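Local coordinates for esterase (Uncultured bacterium, PDB 5EGN), which probably opens the lactone ring of N-acyl homoserine lactones, the quorum-sensing signals of bacteria, as an esterase of the alpha/beta hydrolase fold, at residues H3-D7 with D73-V78; Y16-I22 with F40-N46; S29-I34 with M165-F169; A149-S154 with L246-S250; G211-T217 with D239-F243. The protein carries 2 engineered substitutions. All coordinates share one frame; numbering follows the deposited sequence.

Contact 1: H3-D7 with D73-V78; sequences HVEND and DDVVAV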
# COMPACT_ATOMS: atom_id res chain seq x y z
N HIS A 3 -6.19 -15.48 4.52
CA HIS A 3 -7.42 -15.26 5.25
C HIS A 3 -7.49 -16.10 6.52
O HIS A 3 -7.00 -17.22 6.55
CB HIS A 3 -8.63 -15.57 4.37
CG HIS A 3 -8.62 -14.86 3.05
ND1 HIS A 3 -9.32 -13.69 2.83
CD2 HIS A 3 -7.99 -15.16 1.89
CE1 HIS A 3 -9.12 -13.30 1.58
NE2 HIS A 3 -8.32 -14.18 0.99
N VAL A 4 -8.10 -15.55 7.57
CA VAL A 4 -8.55 -16.37 8.68
C VAL A 4 -10.06 -16.32 8.70
O VAL A 4 -10.65 -15.36 8.24
CB VAL A 4 -8.02 -15.90 10.05
CG1 VAL A 4 -7.87 -17.09 10.99
CG2 VAL A 4 -6.70 -15.18 9.91
N GLU A 5 -10.71 -17.36 9.22
CA GLU A 5 -12.15 -17.32 9.35
C GLU A 5 -12.56 -17.16 10.81
O GLU A 5 -12.17 -17.96 11.66
CB GLU A 5 -12.79 -18.57 8.74
CG GLU A 5 -14.29 -18.45 8.57
CD GLU A 5 -14.88 -19.57 7.74
OE1 GLU A 5 -15.46 -20.50 8.32
OE2 GLU A 5 -14.77 -19.50 6.50
N ASN A 6 -13.33 -16.12 11.09
CA ASN A 6 -13.86 -15.93 12.43
C ASN A 6 -15.38 -15.97 12.38
O ASN A 6 -16.03 -15.02 11.92
CB ASN A 6 -13.37 -14.61 13.03
CG ASN A 6 -13.35 -14.64 14.55
OD1 ASN A 6 -12.34 -14.32 15.18
ND2 ASN A 6 -14.46 -15.03 15.15
N ASP A 7 -15.93 -17.10 12.82
CA ASP A 7 -17.37 -17.31 12.91
C ASP A 7 -18.05 -17.11 11.55
O ASP A 7 -19.18 -16.63 11.47
CB ASP A 7 -17.97 -16.37 13.95
CG ASP A 7 -19.19 -16.96 14.64
OD1 ASP A 7 -19.90 -17.79 14.03
OD2 ASP A 7 -19.45 -16.59 15.81
N ASP A 73 -11.80 -9.66 18.21
CA ASP A 73 -11.84 -11.11 18.06
C ASP A 73 -11.29 -11.52 16.69
O ASP A 73 -10.63 -12.56 16.57
CB ASP A 73 -13.25 -11.65 18.25
CG ASP A 73 -13.29 -13.16 18.40
OD1 ASP A 73 -12.21 -13.78 18.55
OD2 ASP A 73 -14.40 -13.74 18.37
N ASP A 74 -11.55 -10.72 15.66
CA ASP A 74 -10.95 -10.95 14.35
C ASP A 74 -9.42 -10.92 14.45
O ASP A 74 -8.72 -11.81 13.94
CB ASP A 74 -11.44 -9.92 13.33
CG ASP A 74 -12.93 -10.05 13.03
OD1 ASP A 74 -13.49 -11.14 13.25
OD2 ASP A 74 -13.53 -9.06 12.56
N VAL A 75 -8.91 -9.90 15.13
CA VAL A 75 -7.47 -9.79 15.38
C VAL A 75 -6.93 -11.02 16.10
O VAL A 75 -5.88 -11.56 15.73
CB VAL A 75 -7.12 -8.53 16.20
CG1 VAL A 75 -5.62 -8.46 16.44
CG2 VAL A 75 -7.61 -7.28 15.49
N VAL A 76 -7.64 -11.47 17.14
CA VAL A 76 -7.22 -12.64 17.90
C VAL A 76 -7.21 -13.89 17.02
O VAL A 76 -6.36 -14.76 17.17
CB VAL A 76 -8.13 -12.88 19.13
CG1 VAL A 76 -7.72 -14.16 19.86
CG2 VAL A 76 -8.06 -11.70 20.08
N ALA A 77 -8.16 -13.97 16.09
CA ALA A 77 -8.19 -15.07 15.12
C ALA A 77 -6.93 -15.06 14.28
O ALA A 77 -6.28 -16.10 14.09
CB ALA A 77 -9.42 -14.98 14.24
N VAL A 78 -6.57 -13.88 13.77
CA VAL A 78 -5.35 -13.73 12.99
C VAL A 78 -4.12 -14.17 13.80
O VAL A 78 -3.27 -14.91 13.30
CB VAL A 78 -5.15 -12.29 12.50
CG1 VAL A 78 -3.82 -12.14 11.79
CG2 VAL A 78 -6.30 -11.89 11.59
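V4 presses both methyls onto the C-terminal half of the helical segment 73-78. Its CG2 lies 3.7 Å from V78 CG2 and equally close to the helix backbone at V78 CA, while CG1 settles near the carbonyl of A77, 3.6 Å from A77 O. The two valines cross at about a right angle. V78 has CG1 anti to its backbone N (chi1 176°), which sets CG2 beside that N and on the flank that V4 covers. Nearer the start of the segment N6 lies over D73, D74 and A77. Its CB is 4.1 Å from A77 CB and 3.5 Å from D74 OD1, and its amide end, whose orientation is uncertain, lies close to D73. V4 and N6 are two apart on strand 3-6, so both point at the helix, and the intervening E5 points away from it. The D74 carboxylate is occupied further out by a salt bridge from its OD2 to R54 NE. Behind the contact, V4 is backbone-bonded to I11 of strand 9-16, and V78 also reaches I11, Y13, I49 and I51 on the neighbouring strands. Strand 3-6 runs over the helix with their short axes 8.1 Å apart and 128° between their directions. This is the helix-on-sheet packing of the alpha/beta hydrolase fold: helix 68-81 belongs to the beta-alpha-beta crossover from strand 47-51 to strand 87-92, and here meets the outermost, antiparallel strand.

Contact 2: Y16-I22 with F40-N46; sequences YGEGVPI and FPFAQTN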
# COMPACT_ATOMS: atom_id res chain seq x y z
N TYR A 16 4.78 -10.55 7.09
CA TYR A 16 6.15 -10.60 6.58
C TYR A 16 7.17 -10.61 7.71
O TYR A 16 6.94 -10.04 8.77
CB TYR A 16 6.44 -9.40 5.66
CG TYR A 16 5.51 -9.24 4.47
CD1 TYR A 16 5.80 -9.84 3.25
CD2 TYR A 16 4.37 -8.47 4.56
CE1 TYR A 16 4.96 -9.68 2.16
CE2 TYR A 16 3.52 -8.30 3.48
CZ TYR A 16 3.82 -8.91 2.28
OH TYR A 16 2.98 -8.75 1.21
N GLY A 17 8.32 -11.25 7.49
CA GLY A 17 9.42 -11.20 8.44
C GLY A 17 9.26 -12.06 9.68
O GLY A 17 8.27 -12.77 9.85
N GLU A 18 10.25 -11.98 10.57
CA GLU A 18 10.30 -12.80 11.78
C GLU A 18 10.83 -12.02 12.99
O GLU A 18 11.60 -11.07 12.84
CB GLU A 18 11.17 -14.03 11.54
CG GLU A 18 10.59 -15.04 10.57
CD GLU A 18 11.52 -16.21 10.34
OE1 GLU A 18 12.68 -15.98 9.95
OE2 GLU A 18 11.09 -17.37 10.55
N GLY A 19 10.42 -12.43 14.18
CA GLY A 19 10.87 -11.79 15.41
C GLY A 19 9.73 -11.38 16.32
O GLY A 19 8.71 -12.07 16.42
N VAL A 20 9.90 -10.25 17.00
CA VAL A 20 8.86 -9.68 17.84
C VAL A 20 7.73 -9.14 16.97
O VAL A 20 7.96 -8.26 16.15
CB VAL A 20 9.40 -8.57 18.76
CG1 VAL A 20 8.28 -7.93 19.55
CG2 VAL A 20 10.48 -9.12 19.68
N PRO A 21 6.51 -9.67 17.16
CA PRO A 21 5.37 -9.34 16.29
C PRO A 21 4.86 -7.91 16.45
O PRO A 21 4.74 -7.41 17.57
CB PRO A 21 4.30 -10.34 16.74
CG PRO A 21 5.03 -11.40 17.52
CD PRO A 21 6.17 -10.68 18.16
N ILE A 22 4.57 -7.26 15.33
CA ILE A 22 3.94 -5.95 15.33
C ILE A 22 2.65 -5.99 14.51
O ILE A 22 2.68 -6.31 13.33
CB ILE A 22 4.86 -4.85 14.76
CG1 ILE A 22 6.18 -4.79 15.52
CG2 ILE A 22 4.16 -3.50 14.79
CD1 ILE A 22 7.15 -3.77 14.98
N PHE A 40 7.16 -2.90 5.54
CA PHE A 40 8.36 -3.58 5.06
C PHE A 40 9.67 -3.18 5.76
O PHE A 40 10.53 -4.03 5.97
CB PHE A 40 8.47 -3.40 3.54
CG PHE A 40 7.28 -3.91 2.79
CD1 PHE A 40 7.16 -5.26 2.49
CD2 PHE A 40 6.26 -3.05 2.41
CE1 PHE A 40 6.06 -5.74 1.81
CE2 PHE A 40 5.16 -3.53 1.73
CZ PHE A 40 5.06 -4.87 1.43
N PRO A 41 9.84 -1.88 6.09
CA PRO A 41 11.02 -1.59 6.92
C PRO A 41 11.00 -2.31 8.26
O PRO A 41 12.04 -2.78 8.73
CB PRO A 41 10.93 -0.07 7.11
CG PRO A 41 10.25 0.41 5.89
CD PRO A 41 9.23 -0.65 5.57
N PHE A 42 9.83 -2.42 8.87
CA PHE A 42 9.70 -3.13 10.14
C PHE A 42 9.68 -4.64 9.95
O PHE A 42 9.83 -5.40 10.90
CB PHE A 42 8.44 -2.68 10.89
CG PHE A 42 8.59 -1.34 11.56
CD1 PHE A 42 9.20 -1.24 12.79
CD2 PHE A 42 8.12 -0.19 10.95
CE1 PHE A 42 9.34 -0.02 13.41
CE2 PHE A 42 8.26 1.04 11.56
CZ PHE A 42 8.88 1.12 12.79
N ALA A 43 9.50 -5.08 8.70
CA ALA A 43 9.56 -6.50 8.38
C ALA A 43 11.00 -6.99 8.38
O ALA A 43 11.26 -8.20 8.36
CB ALA A 43 8.90 -6.77 7.04
N GLN A 44 11.94 -6.06 8.38
CA GLN A 44 13.36 -6.39 8.40
C GLN A 44 13.81 -6.82 9.79
O GLN A 44 14.73 -7.62 9.93
CB GLN A 44 14.20 -5.21 7.92
CG GLN A 44 13.88 -4.72 6.52
CD GLN A 44 14.81 -3.60 6.07
OE1 GLN A 44 14.37 -2.48 5.82
NE2 GLN A 44 16.10 -3.90 5.97
N THR A 45 13.14 -6.29 10.81
CA THR A 45 13.53 -6.55 12.19
C THR A 45 12.43 -7.26 12.98
O THR A 45 12.68 -7.79 14.06
CB THR A 45 13.89 -5.25 12.93
OG1 THR A 45 12.82 -4.31 12.79
CG2 THR A 45 15.16 -4.65 12.35
N ASN A 46 11.21 -7.25 12.45
CA ASN A 46 10.07 -7.80 13.18
C ASN A 46 9.16 -8.68 12.34
O ASN A 46 9.26 -8.72 11.12
CB ASN A 46 9.25 -6.65 13.78
CG ASN A 46 10.02 -5.85 14.80
OD1 ASN A 46 10.76 -4.93 14.45
ND2 ASN A 46 9.84 -6.19 16.07
O HOH W 1 12.04 -9.74 10.27
O HOH W 2 11.99 -8.77 16.56
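F40 drives its CE1 edge into the face of Y16: the atom stands 3.9 Å above the ring plane, over its centre, and the rings form an edge-to-face pair with planes 52° apart. Beside the rings a smaller bump, A43 CB, rests against Y16 CB at 3.9 Å. The chain then dips at G17, where positive phi and the absence of a side chain let the backbone of 40-46 come in close; G17 CA makes a CA-H...O contact with A43 O. At the other end I22 supplies the bump. Its CG1 branch is anti to the carbonyl carbon (chi1 -57°) and extends so that CD1 reaches the amide of N46, 3.5 Å from its CG, and brushes F42 CD1 at 3.9 Å. V20 and N46 lie side by side, and N46 ND2 donates to V20 O at 2.8 Å, with the acceptor in the amide plane. T45 OG1 donates to N46 OD1, so both ends of this amide are fixed. Between the two loops, one water bridges V20 N and T45 O and another bridges E18 N and A43 O. The second subunit also leans on this region: its S173 bonds G17 N, and its H168 ring meets F40. The apolar groups thus give the fit its shape, while the direct polar link rests on one asparagine amide and water completes the bonding between the loops.

Contact 3: S29-I34 with M165-F169; sequences STNGGI and MKAHF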
# COMPACT_ATOMS: atom_id res chain seq x y z
N SER A 29 -12.72 3.09 7.36
CA SER A 29 -12.99 3.29 5.93
C SER A 29 -11.78 3.03 5.02
O SER A 29 -11.90 3.07 3.80
CB SER A 29 -13.51 4.71 5.66
OG SER A 29 -12.44 5.62 5.53
N THR A 30 -10.63 2.75 5.61
CA THR A 30 -9.43 2.45 4.83
C THR A 30 -9.15 0.95 4.83
O THR A 30 -10.05 0.14 5.04
CB THR A 30 -8.20 3.19 5.37
OG1 THR A 30 -7.80 2.61 6.63
CG2 THR A 30 -8.50 4.66 5.57
N ASN A 31 -7.89 0.59 4.58
CA ASN A 31 -7.45 -0.79 4.69
C ASN A 31 -5.96 -0.87 5.01
O ASN A 31 -5.32 0.14 5.29
CB ASN A 31 -7.75 -1.58 3.42
CG ASN A 31 -7.14 -0.95 2.18
OD1 ASN A 31 -5.93 -1.05 1.96
ND2 ASN A 31 -7.97 -0.32 1.36
N GLY A 32 -5.41 -2.08 4.95
CA GLY A 32 -4.04 -2.34 5.34
C GLY A 32 -2.98 -1.63 4.51
O GLY A 32 -1.87 -1.39 4.98
N GLY A 33 -3.34 -1.29 3.28
CA GLY A 33 -2.43 -0.61 2.37
C GLY A 33 -1.80 0.62 3.00
O GLY A 33 -0.62 0.90 2.78
N ILE A 34 -2.58 1.33 3.81
CA ILE A 34 -2.12 2.55 4.50
C ILE A 34 -0.79 2.37 5.26
O ILE A 34 -0.12 3.35 5.57
CB ILE A 34 -3.20 3.07 5.49
CG1 ILE A 34 -2.99 4.55 5.81
CG2 ILE A 34 -3.22 2.23 6.76
CD1 ILE A 34 -4.09 5.15 6.65
N MET A 165 -7.72 9.17 0.70
CA MET A 165 -8.63 8.95 1.82
C MET A 165 -10.06 9.26 1.41
O MET A 165 -11.00 8.60 1.86
CB MET A 165 -8.21 9.79 3.03
CG MET A 165 -8.16 8.99 4.31
SD MET A 165 -6.99 7.62 4.21
CE MET A 165 -5.44 8.51 4.14
N LYS A 166 -10.23 10.27 0.56
CA LYS A 166 -11.55 10.57 0.01
C LYS A 166 -11.98 9.47 -0.95
O LYS A 166 -13.17 9.22 -1.13
CB LYS A 166 -11.55 11.92 -0.70
CG LYS A 166 -11.86 13.10 0.21
CD LYS A 166 -12.07 14.38 -0.58
CE LYS A 166 -12.38 15.55 0.34
NZ LYS A 166 -12.62 16.81 -0.42
N ALA A 167 -10.99 8.81 -1.55
CA ALA A 167 -11.26 7.70 -2.46
C ALA A 167 -11.68 6.44 -1.70
O ALA A 167 -12.50 5.67 -2.19
CB ALA A 167 -10.04 7.42 -3.31
N HIS A 168 -11.12 6.25 -0.51
CA HIS A 168 -11.37 5.05 0.28
C HIS A 168 -12.85 4.79 0.57
O HIS A 168 -13.31 3.65 0.45
CB HIS A 168 -10.60 5.12 1.61
CG HIS A 168 -9.26 4.47 1.57
ND1 HIS A 168 -9.09 3.12 1.30
CD2 HIS A 168 -8.01 4.96 1.77
CE1 HIS A 168 -7.81 2.82 1.34
NE2 HIS A 168 -7.13 3.92 1.62
N PHE A 169 -13.59 5.82 0.95
CA PHE A 169 -14.99 5.62 1.32
C PHE A 169 -15.94 5.80 0.14
O PHE A 169 -17.14 5.57 0.26
CB PHE A 169 -15.40 6.56 2.46
CG PHE A 169 -15.39 8.02 2.09
CD1 PHE A 169 -16.50 8.61 1.50
CD2 PHE A 169 -14.29 8.81 2.36
CE1 PHE A 169 -16.50 9.95 1.17
CE2 PHE A 169 -14.29 10.15 2.03
CZ PHE A 169 -15.40 10.72 1.43
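T30 OG1 is gripped twice, by hydrogen bonds with P27 O and H26 ND1. With OG1 so engaged, CG2 of T30 faces the helix, 3.6 Å from M165 SD and 3.8 Å from H168 CD2. The backbone of T30 covers the imidazole, its CA making a CH-pi contact 3.8 Å from the H168 ring centroid and 18° off the normal. N31 comes instead to the edge of that ring, with ND2 near the ring plane beside CE1 and the amide turned 72° against the ring. N31 ND2 bonds N174 OD1, and N31 OD1 accepts from G33 N at 2.9 Å in an Asx turn; these two bonds set the rotation of the N31 amide. Segment 29-34 follows strand 21-25, the place from which alpha/beta hydrolases commonly contribute to the oxyanion hole, and T30 lies near the probable nucleophile elbow. Helix 159-168 belongs to the helical insertion between strands 110-116 and 206-211, which in this family forms the cap. H168 NE2 is hydrogen-bonded to Y36 OH of the second subunit, so the ring also serves the subunit interface. In M165 the bend at chi2 places SD by T30, and that at chi3 swings CE toward I34 CD1, 4.4 Å away. At the far end S29 CB touches F169 CB at 4.2 Å, and the F169 ring stacks on F142.

Contact 4: A149-S154 with L246-S250; sequences AVSARS and LERPS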
# COMPACT_ATOMS: atom_id res chain seq x y z
N ALA A 149 -8.68 16.15 8.71
CA ALA A 149 -7.88 14.99 9.06
C ALA A 149 -6.42 15.14 8.67
O ALA A 149 -5.57 14.36 9.10
CB ALA A 149 -8.47 13.74 8.42
N VAL A 150 -6.13 16.13 7.84
CA VAL A 150 -4.75 16.38 7.42
C VAL A 150 -4.33 17.81 7.73
O VAL A 150 -5.16 18.72 7.72
CB VAL A 150 -4.56 16.10 5.92
CG1 VAL A 150 -4.58 14.60 5.65
CG2 VAL A 150 -5.63 16.81 5.10
N SER A 151 -3.05 18.00 8.02
CA SER A 151 -2.54 19.32 8.34
C SER A 151 -2.46 20.19 7.09
O SER A 151 -2.55 19.69 5.97
CB SER A 151 -1.16 19.22 9.00
OG SER A 151 -0.18 18.81 8.06
N ALA A 152 -2.31 21.49 7.29
CA ALA A 152 -2.18 22.43 6.19
C ALA A 152 -0.91 22.14 5.39
O ALA A 152 -0.91 22.18 4.16
CB ALA A 152 -2.16 23.87 6.70
N ARG A 153 0.16 21.82 6.12
CA ARG A 153 1.44 21.47 5.51
C ARG A 153 1.30 20.22 4.64
O ARG A 153 1.90 20.12 3.57
CB ARG A 153 2.49 21.25 6.59
CG ARG A 153 3.90 21.03 6.09
CD ARG A 153 4.85 20.93 7.27
NE ARG A 153 6.21 20.55 6.88
CZ ARG A 153 7.29 21.24 7.21
NH1 ARG A 153 7.19 22.34 7.94
NH2 ARG A 153 8.49 20.82 6.82
N SER A 154 0.49 19.27 5.11
CA SER A 154 0.22 18.05 4.35
C SER A 154 -0.64 18.35 3.13
O SER A 154 -0.44 17.76 2.07
CB SER A 154 -0.46 17.01 5.24
OG SER A 154 0.41 16.55 6.26
N LEU A 246 1.46 8.49 7.23
CA LEU A 246 1.49 8.89 5.83
C LEU A 246 2.02 10.31 5.64
O LEU A 246 2.70 10.61 4.66
CB LEU A 246 0.10 8.77 5.21
CG LEU A 246 -0.33 7.38 4.74
CD1 LEU A 246 -1.68 7.46 4.05
CD2 LEU A 246 0.72 6.78 3.82
N GLU A 247 1.70 11.19 6.59
CA GLU A 247 2.09 12.59 6.49
C GLU A 247 3.60 12.77 6.70
O GLU A 247 4.25 13.51 5.96
CB GLU A 247 1.31 13.43 7.50
CG GLU A 247 -0.19 13.49 7.20
CD GLU A 247 -0.95 14.39 8.16
OE1 GLU A 247 -1.86 13.89 8.85
OE2 GLU A 247 -0.64 15.60 8.22
N ARG A 248 4.14 12.11 7.71
CA ARG A 248 5.58 12.10 7.95
C ARG A 248 6.05 10.69 8.30
O ARG A 248 6.41 10.42 9.44
CB ARG A 248 5.97 13.08 9.06
CG ARG A 248 5.46 14.50 8.86
CD ARG A 248 6.07 15.47 9.86
NE ARG A 248 7.50 15.67 9.62
CZ ARG A 248 7.99 16.53 8.73
NH1 ARG A 248 7.17 17.27 8.00
NH2 ARG A 248 9.30 16.65 8.58
N PRO A 249 6.05 9.78 7.30
CA PRO A 249 6.26 8.34 7.49
C PRO A 249 7.55 7.96 8.22
O PRO A 249 7.49 7.15 9.14
CB PRO A 249 6.29 7.81 6.05
CG PRO A 249 5.50 8.80 5.27
CD PRO A 249 5.83 10.12 5.88
N SER A 250 8.68 8.54 7.82
CA SER A 250 9.97 8.19 8.43
C SER A 250 10.03 8.55 9.91
O SER A 250 10.59 7.80 10.72
CB SER A 250 11.11 8.87 7.68
OG SER A 250 11.35 8.25 6.43
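E247 reaches S151 and S154 at the start of helix 152-157 with its carboxylate. Its CG is anti to the carbonyl carbon (chi1 -66°) and the chain beyond is extended, so OE2 arrives between S151 and S154. S154 OG donates to OE2, although the modelled separation is too short to be taken literally; S151 N adds a weak but nearly straight bond to E247 OE2, 3.4 Å long at 169°. S151 is the N-cap of this helix: its OG accepts from S154 N at 3.1 Å and also bonds D239 O. The other carboxylate oxygen, OE1, turns away to the backbone N atoms of G241 and F243. To one side R153, fully stretched, and R248, bent at chi3, cross with their guanidinium planes 78° apart; R153 NE and R248 NH1 are 3.6 Å from each other. This approach of like charges is probably eased by acids nearby, since R248 NE has a salt bridge to E251 and R153 a long, weak ion pair with D239. A buried glutamate shared between a helix start and a loop backbone implies a polar tie in which several N-H groups and a hydroxyl probably stabilise the negative charge.

Contact 5: G211-T217 with D239-F243; sequences GEEDLVT and DVGHF. Engineered in segment 211-217: V216 (natural residue Ala).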
# COMPACT_ATOMS: atom_id res chain seq x y z
N GLY A 211 -1.75 14.14 16.35
CA GLY A 211 -1.38 15.23 15.47
C GLY A 211 -1.96 16.53 15.99
O GLY A 211 -3.09 16.56 16.47
N GLU A 212 -1.18 17.60 15.91
CA GLU A 212 -1.60 18.90 16.42
C GLU A 212 -2.83 19.44 15.70
O GLU A 212 -3.71 20.04 16.31
CB GLU A 212 -0.45 19.91 16.31
CG GLU A 212 -0.80 21.31 16.79
CD GLU A 212 0.09 22.36 16.17
OE1 GLU A 212 0.77 22.05 15.17
OE2 GLU A 212 0.11 23.50 16.68
N GLU A 213 -2.89 19.22 14.39
CA GLU A 213 -3.96 19.77 13.57
C GLU A 213 -5.09 18.79 13.30
O GLU A 213 -5.96 19.05 12.46
CB GLU A 213 -3.40 20.28 12.24
CG GLU A 213 -2.43 21.43 12.37
CD GLU A 213 -2.02 21.99 11.03
OE1 GLU A 213 -2.89 22.11 10.14
OE2 GLU A 213 -0.82 22.30 10.85
N ASP A 214 -5.08 17.65 13.99
CA ASP A 214 -6.14 16.67 13.81
C ASP A 214 -7.44 17.17 14.44
O ASP A 214 -7.50 17.46 15.63
CB ASP A 214 -5.73 15.32 14.42
CG ASP A 214 -6.67 14.19 14.01
OD1 ASP A 214 -7.76 14.46 13.46
OD2 ASP A 214 -6.30 13.01 14.24
N LEU A 215 -8.47 17.27 13.61
CA LEU A 215 -9.79 17.74 14.04
C LEU A 215 -10.79 16.59 14.06
O LEU A 215 -11.84 16.69 14.70
CB LEU A 215 -10.27 18.87 13.12
CG LEU A 215 -9.45 20.15 13.21
CD1 LEU A 215 -9.79 21.13 12.09
CD2 LEU A 215 -9.68 20.80 14.55
N VAL A 216 -10.46 15.51 13.35
CA VAL A 216 -11.23 14.26 13.39
C VAL A 216 -11.07 13.61 14.76
O VAL A 216 -12.06 13.17 15.37
CB VAL A 216 -10.75 13.28 12.30
CG1 VAL A 216 -11.42 11.93 12.45
CG2 VAL A 216 -11.02 13.86 10.92
N THR A 217 -9.83 13.53 15.22
CA THR A 217 -9.51 13.12 16.58
C THR A 217 -8.69 14.25 17.22
O THR A 217 -7.51 14.45 16.90
CB THR A 217 -8.75 11.77 16.62
OG1 THR A 217 -9.70 10.71 16.69
CG2 THR A 217 -7.83 11.68 17.83
N ASP A 239 2.44 19.88 12.92
CA ASP A 239 2.22 19.86 11.46
C ASP A 239 1.66 18.53 10.95
O ASP A 239 1.91 18.14 9.81
CB ASP A 239 3.52 20.18 10.70
CG ASP A 239 3.86 21.66 10.69
OD1 ASP A 239 2.99 22.46 10.28
OD2 ASP A 239 5.00 22.01 11.06
N VAL A 240 0.89 17.83 11.78
CA VAL A 240 0.31 16.53 11.39
C VAL A 240 -1.17 16.45 11.77
O VAL A 240 -1.57 17.07 12.77
CB VAL A 240 1.08 15.36 12.04
CG1 VAL A 240 0.46 14.02 11.66
CG2 VAL A 240 2.53 15.41 11.61
N GLY A 241 -1.97 15.75 10.97
CA GLY A 241 -3.37 15.54 11.29
C GLY A 241 -3.65 14.13 11.78
O GLY A 241 -3.12 13.70 12.81
N HIS A 242 -4.46 13.39 11.03
CA HIS A 242 -4.94 12.07 11.45
C HIS A 242 -4.00 10.94 11.03
O HIS A 242 -4.05 9.85 11.60
CB HIS A 242 -6.34 11.81 10.88
CG HIS A 242 -7.15 10.85 11.69
ND1 HIS A 242 -7.46 11.06 13.02
CD2 HIS A 242 -7.75 9.68 11.35
CE1 HIS A 242 -8.20 10.06 13.46
NE2 HIS A 242 -8.39 9.21 12.47
N PHE A 243 -3.16 11.20 10.04
CA PHE A 243 -2.36 10.13 9.44
C PHE A 243 -0.86 10.39 9.51
O PHE A 243 -0.22 10.64 8.49
CB PHE A 243 -2.80 9.92 7.99
CG PHE A 243 -4.29 9.88 7.81
CD1 PHE A 243 -5.00 8.73 8.07
CD2 PHE A 243 -4.97 11.01 7.37
CE1 PHE A 243 -6.38 8.70 7.91
CE2 PHE A 243 -6.34 10.98 7.20
CZ PHE A 243 -7.04 9.82 7.47
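D214 and H242 meet through OD2 and ND1, a hydrogen bond of 2.6 Å and 164°. OD2 uses its syn lone pair and lies almost in the imidazole plane, while the carboxylate plane stands 82° to the ring. D214 has CG anti to the backbone N (chi1 -168°), which carries the carboxylate past G241 to the ring; in H242, too, CG lies opposite the backbone N. The second oxygen, D214 OD1, accepts from T217 N at 2.9 Å in an Asx motif; the donor comes from above the carboxylate plane, so the two bonds together fix the rotation of the group. V216, an engineered residue, lays CG1 over one face of the H242 ring, 3.9 Å from H242 CE1. At the ring edge T217 OG1 sits 3.6 Å from H242 CE1. Away from the ring, backbone atoms make the contact. E213 N donates to V240 O at 3.0 Å, and G211, with no side chain, brings its CA within 3.5 Å of G241 O in a CA-H...O contact. E213 and D239 run side by side with their carboxylates 3.9 Å apart (E213 OE2 to D239 OD1), while E213 OE1 bonds A152 N. H242 also touches S93 of the probable nucleophile elbow, an arrangement consistent with a Ser-His-Asp catalytic triad. The acid stands on the loop between strand 206-211 and helix 219-228, and the histidine on the loop between strand 233-237 and helix 244-247, both at the C-terminal ends of neighbouring parallel strands, the usual places in alpha/beta hydrolases.

Contacts 3, 4 and 5 are buried and adjoin one another; contacts 1 and 2 are only partly buried and touch none of the others. Contact 1 lies on the opposite side of the chain's centre from contacts 4 and 5, yet it shares the central sheet with contact 2. The chemistry follows place: helix-on-sheet packing at the outer strand in contact 1, an aromatic pair, one amide bond and water bridges between loops in contact 2, ring and methyl packing between the core loop and the presumed cap in contact 3, and buried carboxylates in contacts 4 and 5, whose centres are 8 Å apart. F243 and L246 carry M165 and I34 of contact 3 onto those two, and contacts 2, 3 and 4 also face the second subunit.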